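Local coordinates for ORF59 (PDB 3HSL), which serves as the accessory subunit of the viral DNA polymerase in lytic replication and raises its processivity, probably as a sliding clamp, at residues A[171-184]-A[207-220]. Residues are numbered along the deposited sequence; the frame is centred on the assembly and turned at random.
Sequences LLLCGKTGAFLLKW and VTFSLGGVSKIIDF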
loop_
_atom_site.group_PDB
_atom_site.type_symbol
_atom_site.label_atom_id
_atom_site.label_comp_id
_atom_site.label_asym_id
_atom_site.label_seq_id
_atom_site.Cartn_x
_atom_site.Cartn_y
_atom_site.Cartn_z
ATOM N N LEU A 171 30.716 -20.441 5.460
ATOM C CA LEU A 171 31.516 -19.224 5.571
ATOM C C LEU A 171 30.793 -18.072 6.275
ATOM O O LEU A 171 29.611 -17.829 6.013
ATOM C CB LEU A 171 31.890 -18.755 4.167
ATOM C CG LEU A 171 32.667 -17.445 4.009
ATOM C CD1 LEU A 171 34.083 -17.553 4.584
ATOM C CD2 LEU A 171 32.725 -17.035 2.555
ATOM N N LEU A 172 31.510 -17.372 7.162
ATOM C CA LEU A 172 30.965 -16.217 7.890
ATOM C C LEU A 172 31.919 -15.037 7.761
ATOM O O LEU A 172 33.015 -15.043 8.327
ATOM C CB LEU A 172 30.701 -16.534 9.356
ATOM C CG LEU A 172 30.065 -15.374 10.131
ATOM C CD1 LEU A 172 28.758 -14.911 9.512
ATOM C CD2 LEU A 172 29.853 -15.752 11.574
ATOM N N LEU A 173 31.492 -14.019 7.013
ATOM C CA LEU A 173 32.342 -12.855 6.779
ATOM C C LEU A 173 31.959 -11.751 7.721
ATOM O O LEU A 173 30.787 -11.629 8.076
ATOM C CB LEU A 173 32.150 -12.312 5.359
ATOM C CG LEU A 173 31.871 -13.287 4.220
ATOM C CD1 LEU A 173 30.321 -13.625 4.251
ATOM C CD2 LEU A 173 32.244 -12.675 2.865
ATOM N N CYS A 174 32.939 -10.947 8.125
ATOM C CA CYS A 174 32.679 -9.820 9.004
ATOM C C CYS A 174 31.982 -8.685 8.241
ATOM O O CYS A 174 31.815 -8.749 7.024
ATOM C CB CYS A 174 33.974 -9.331 9.664
ATOM S SG CYS A 174 35.328 -8.824 8.551
ATOM N N GLY A 175 31.577 -7.647 8.969
ATOM C CA GLY A 175 30.908 -6.487 8.388
ATOM C C GLY A 175 31.711 -5.863 7.266
ATOM O O GLY A 175 31.211 -5.733 6.151
ATOM N N LYS A 176 32.955 -5.481 7.562
ATOM C CA LYS A 176 33.858 -4.856 6.577
ATOM C C LYS A 176 33.956 -5.674 5.282
ATOM O O LYS A 176 33.682 -5.154 4.200
ATOM C CB LYS A 176 35.245 -4.572 7.175
ATOM N N THR A 177 34.340 -6.944 5.386
ATOM C CA THR A 177 34.443 -7.815 4.210
ATOM C C THR A 177 33.072 -7.990 3.533
ATOM O O THR A 177 32.950 -7.859 2.311
ATOM C CB THR A 177 35.039 -9.171 4.599
ATOM O OG1 THR A 177 36.342 -8.958 5.146
ATOM C CG2 THR A 177 35.149 -10.097 3.393
ATOM N N GLY A 178 32.048 -8.284 4.333
ATOM C CA GLY A 178 30.693 -8.466 3.827
ATOM C C GLY A 178 30.141 -7.290 3.044
ATOM O O GLY A 178 29.479 -7.486 2.036
ATOM N N ALA A 179 30.411 -6.068 3.502
ATOM C CA ALA A 179 29.923 -4.861 2.823
ATOM C C ALA A 179 30.698 -4.615 1.544
ATOM O O ALA A 179 30.153 -4.177 0.530
ATOM C CB ALA A 179 30.020 -3.634 3.736
ATOM N N PHE A 180 31.985 -4.908 1.609
ATOM C CA PHE A 180 32.871 -4.715 0.489
ATOM C C PHE A 180 32.452 -5.726 -0.600
ATOM O O PHE A 180 32.464 -5.407 -1.790
ATOM C CB PHE A 180 34.302 -4.916 0.970
ATOM C CG PHE A 180 35.324 -4.177 0.172
ATOM C CD1 PHE A 180 35.688 -2.873 0.544
ATOM C CD2 PHE A 180 35.934 -4.760 -0.943
ATOM C CE1 PHE A 180 36.647 -2.152 -0.182
ATOM C CE2 PHE A 180 36.899 -4.053 -1.687
ATOM C CZ PHE A 180 37.254 -2.745 -1.304
ATOM N N LEU A 181 32.081 -6.937 -0.187
ATOM C CA LEU A 181 31.639 -7.977 -1.117
ATOM C C LEU A 181 30.347 -7.586 -1.837
ATOM O O LEU A 181 30.158 -7.874 -3.022
ATOM C CB LEU A 181 31.384 -9.290 -0.369
ATOM C CG LEU A 181 30.753 -10.434 -1.192
ATOM C CD1 LEU A 181 31.641 -10.838 -2.373
ATOM C CD2 LEU A 181 30.396 -11.652 -0.335
ATOM N N LEU A 182 29.460 -6.926 -1.103
ATOM C CA LEU A 182 28.187 -6.511 -1.643
ATOM C C LEU A 182 28.420 -5.326 -2.603
ATOM O O LEU A 182 27.870 -5.304 -3.705
ATOM C CB LEU A 182 27.256 -6.125 -0.502
ATOM C CG LEU A 182 25.742 -6.197 -0.689
ATOM C CD1 LEU A 182 25.096 -5.481 0.481
ATOM C CD2 LEU A 182 25.263 -5.574 -1.959
ATOM N N LYS A 183 29.232 -4.351 -2.193
ATOM C CA LYS A 183 29.500 -3.181 -3.041
ATOM C C LYS A 183 30.001 -3.635 -4.393
ATOM O O LYS A 183 29.570 -3.124 -5.430
ATOM C CB LYS A 183 30.518 -2.228 -2.399
ATOM N N TRP A 184 30.915 -4.604 -4.350
ATOM C CA TRP A 184 31.533 -5.197 -5.527
ATOM C C TRP A 184 30.483 -5.921 -6.355
ATOM O O TRP A 184 30.418 -5.754 -7.564
ATOM C CB TRP A 184 32.646 -6.160 -5.104
ATOM C CG TRP A 184 33.432 -6.702 -6.255
ATOM C CD1 TRP A 184 34.521 -6.125 -6.834
ATOM C CD2 TRP A 184 33.197 -7.926 -6.971
ATOM N NE1 TRP A 184 34.980 -6.908 -7.862
ATOM C CE2 TRP A 184 34.185 -8.019 -7.969
ATOM C CE3 TRP A 184 32.247 -8.948 -6.863
ATOM C CZ2 TRP A 184 34.254 -9.094 -8.858
ATOM C CZ3 TRP A 184 32.318 -10.018 -7.750
ATOM C CH2 TRP A 184 33.315 -10.079 -8.731
ATOM N N VAL A 207 37.554 -18.152 -0.881
ATOM C CA VAL A 207 36.279 -18.180 -1.574
ATOM C C VAL A 207 36.342 -17.128 -2.646
ATOM O O VAL A 207 36.692 -15.979 -2.354
ATOM C CB VAL A 207 35.170 -17.765 -0.648
ATOM C CG1 VAL A 207 33.840 -17.628 -1.417
ATOM C CG2 VAL A 207 35.071 -18.774 0.479
ATOM N N THR A 208 36.012 -17.482 -3.884
ATOM C CA THR A 208 36.094 -16.464 -4.917
ATOM C C THR A 208 34.756 -16.277 -5.641
ATOM O O THR A 208 34.048 -17.238 -5.929
ATOM C CB THR A 208 37.258 -16.733 -5.920
ATOM O OG1 THR A 208 36.800 -17.346 -7.119
ATOM C CG2 THR A 208 38.366 -17.536 -5.283
ATOM N N PHE A 209 34.426 -15.021 -5.923
ATOM C CA PHE A 209 33.191 -14.671 -6.626
ATOM C C PHE A 209 33.626 -14.330 -8.037
ATOM O O PHE A 209 34.425 -13.427 -8.244
ATOM C CB PHE A 209 32.453 -13.543 -5.900
ATOM C CG PHE A 209 31.961 -13.937 -4.518
ATOM C CD1 PHE A 209 30.628 -14.326 -4.316
ATOM C CD2 PHE A 209 32.822 -13.925 -3.418
ATOM C CE1 PHE A 209 30.154 -14.697 -3.035
ATOM C CE2 PHE A 209 32.367 -14.293 -2.130
ATOM C CZ PHE A 209 31.026 -14.681 -1.940
ATOM N N SER A 210 33.096 -15.071 -8.999
ATOM C CA SER A 210 33.459 -14.914 -10.401
ATOM C C SER A 210 32.270 -14.641 -11.287
ATOM O O SER A 210 31.272 -15.382 -11.292
ATOM C CB SER A 210 34.204 -16.161 -10.901
ATOM O OG SER A 210 34.495 -16.041 -12.280
ATOM N N LEU A 211 32.388 -13.568 -12.051
ATOM C CA LEU A 211 31.288 -13.162 -12.885
ATOM C C LEU A 211 31.798 -12.446 -14.136
ATOM O O LEU A 211 32.753 -11.665 -14.074
ATOM C CB LEU A 211 30.437 -12.237 -12.018
ATOM C CG LEU A 211 28.996 -11.867 -12.290
ATOM C CD1 LEU A 211 28.638 -10.924 -11.175
ATOM C CD2 LEU A 211 28.816 -11.191 -13.617
ATOM N N GLY A 212 31.162 -12.709 -15.273
ATOM C CA GLY A 212 31.599 -12.099 -16.520
ATOM C C GLY A 212 33.060 -12.475 -16.574
ATOM O O GLY A 212 33.393 -13.668 -16.580
ATOM N N GLY A 213 33.932 -11.469 -16.605
ATOM C CA GLY A 213 35.382 -11.702 -16.643
ATOM C C GLY A 213 36.147 -11.091 -15.476
ATOM O O GLY A 213 37.324 -10.791 -15.609
ATOM N N VAL A 214 35.486 -10.904 -14.333
ATOM C CA VAL A 214 36.116 -10.322 -13.138
ATOM C C VAL A 214 35.869 -11.178 -11.906
ATOM O O VAL A 214 34.846 -11.847 -11.810
ATOM C CB VAL A 214 35.630 -8.871 -12.853
ATOM C CG1 VAL A 214 36.213 -7.885 -13.861
ATOM C CG2 VAL A 214 34.093 -8.791 -12.786
ATOM N N SER A 215 36.799 -11.161 -10.960
ATOM C CA SER A 215 36.645 -11.978 -9.768
ATOM C C SER A 215 36.937 -11.256 -8.480
ATOM O O SER A 215 37.651 -10.245 -8.469
ATOM C CB SER A 215 37.653 -13.124 -9.817
ATOM O OG SER A 215 37.531 -13.873 -11.006
ATOM N N LYS A 216 36.386 -11.767 -7.384
ATOM C CA LYS A 216 36.720 -11.190 -6.103
ATOM C C LYS A 216 37.208 -12.347 -5.244
ATOM O O LYS A 216 36.533 -13.369 -5.114
ATOM C CB LYS A 216 35.582 -10.444 -5.427
ATOM C CG LYS A 216 36.132 -9.572 -4.308
ATOM C CD LYS A 216 35.078 -8.780 -3.579
ATOM C CE LYS A 216 35.702 -7.617 -2.769
ATOM N NZ LYS A 216 36.744 -7.978 -1.749
ATOM N N ILE A 217 38.386 -12.166 -4.669
ATOM C CA ILE A 217 39.020 -13.156 -3.819
ATOM C C ILE A 217 38.924 -12.768 -2.336
ATOM O O ILE A 217 39.242 -11.643 -1.962
ATOM C CB ILE A 217 40.544 -13.247 -4.137
ATOM C CG1 ILE A 217 40.827 -13.379 -5.643
ATOM C CG2 ILE A 217 41.214 -14.352 -3.331
ATOM C CD1 ILE A 217 40.339 -14.666 -6.275
ATOM N N ILE A 218 38.488 -13.698 -1.496
ATOM C CA ILE A 218 38.408 -13.459 -0.062
ATOM C C ILE A 218 39.006 -14.647 0.689
ATOM O O ILE A 218 38.631 -15.795 0.442
ATOM C CB ILE A 218 36.959 -13.278 0.417
ATOM C CG1 ILE A 218 36.296 -12.085 -0.286
ATOM C CG2 ILE A 218 36.929 -13.114 1.937
ATOM C CD1 ILE A 218 34.840 -11.901 0.054
ATOM N N ASP A 219 39.935 -14.390 1.600
ATOM C CA ASP A 219 40.493 -15.492 2.373
ATOM C C ASP A 219 39.850 -15.521 3.760
ATOM O O ASP A 219 39.330 -14.509 4.227
ATOM C CB ASP A 219 42.028 -15.477 2.423
ATOM C CG ASP A 219 42.597 -14.215 3.035
ATOM O OD1 ASP A 219 41.849 -13.237 3.226
ATOM O OD2 ASP A 219 43.814 -14.207 3.326
ATOM N N PHE A 220 39.884 -16.677 4.413
ATOM C CA PHE A 220 39.289 -16.821 5.743
ATOM C C PHE A 220 40.104 -17.735 6.655
ATOM O O PHE A 220 40.900 -18.546 6.183
ATOM C CB PHE A 220 37.845 -17.343 5.625
ATOM C CG PHE A 220 37.728 -18.664 4.908
ATOM C CD1 PHE A 220 37.871 -19.866 5.600
ATOM C CD2 PHE A 220 37.473 -18.707 3.541
ATOM C CE1 PHE A 220 37.765 -21.086 4.940
ATOM C CE2 PHE A 220 37.365 -19.905 2.885
ATOM C CZ PHE A 220 37.512 -21.102 3.583
#
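W184 lays its indole over the hairpin of strands 207-211 and 214-219, and K216 fills the opposing surface: its CB sits 3.7 Å from the centroid of the six-membered ring, almost on the ring normal, a CH-pi contact. The two side chains run past each other in opposite directions, which carries K216 CD on to 3.8 Å from W184 CG. A lysine suits a site at the margin of the core, since its methylenes cover the indole while the extended chain carries CE to the edge of the F180 ring, 3.4 Å from F180 CD2, and the bend at the last torsion (chi4 -57°) keeps NZ close to that same ring carbon. The far rim of the indole rests between the methylene of F209, the backbone at S215, and V214, whose CG2 lies 3.9 Å from W184 CZ2.

One helical turn back, L181 is the bump that covers F209. With CG anti to the backbone N (chi1 173°), both prongs of its fork come down on the same side of the ring: CD1 stands over the face, 3.6 Å from the centroid, and CD2 reaches just beyond the rim at CZ. Helix 175-184 runs antiparallel to strand 214-219, at 175° between their axes, and packs on one face of the hairpin; helix against antiparallel sheet is consistent with the DNA-clamp fold of the family.

Nearer the helix start the filling is smaller. T177 meets I218 methyl to methyl, CG2 to CG2 at 3.8 Å, while its hydroxyl bonds to D240; threonine serves both needs. I218 also extends CD1 toward L173. On the strand that precedes the helix, branched L171 divides its methyls, CD2 meeting V207 CG2 at 3.6 Å and CD1 lying obliquely against the F220 ring, 3.7 Å from F220 CD2.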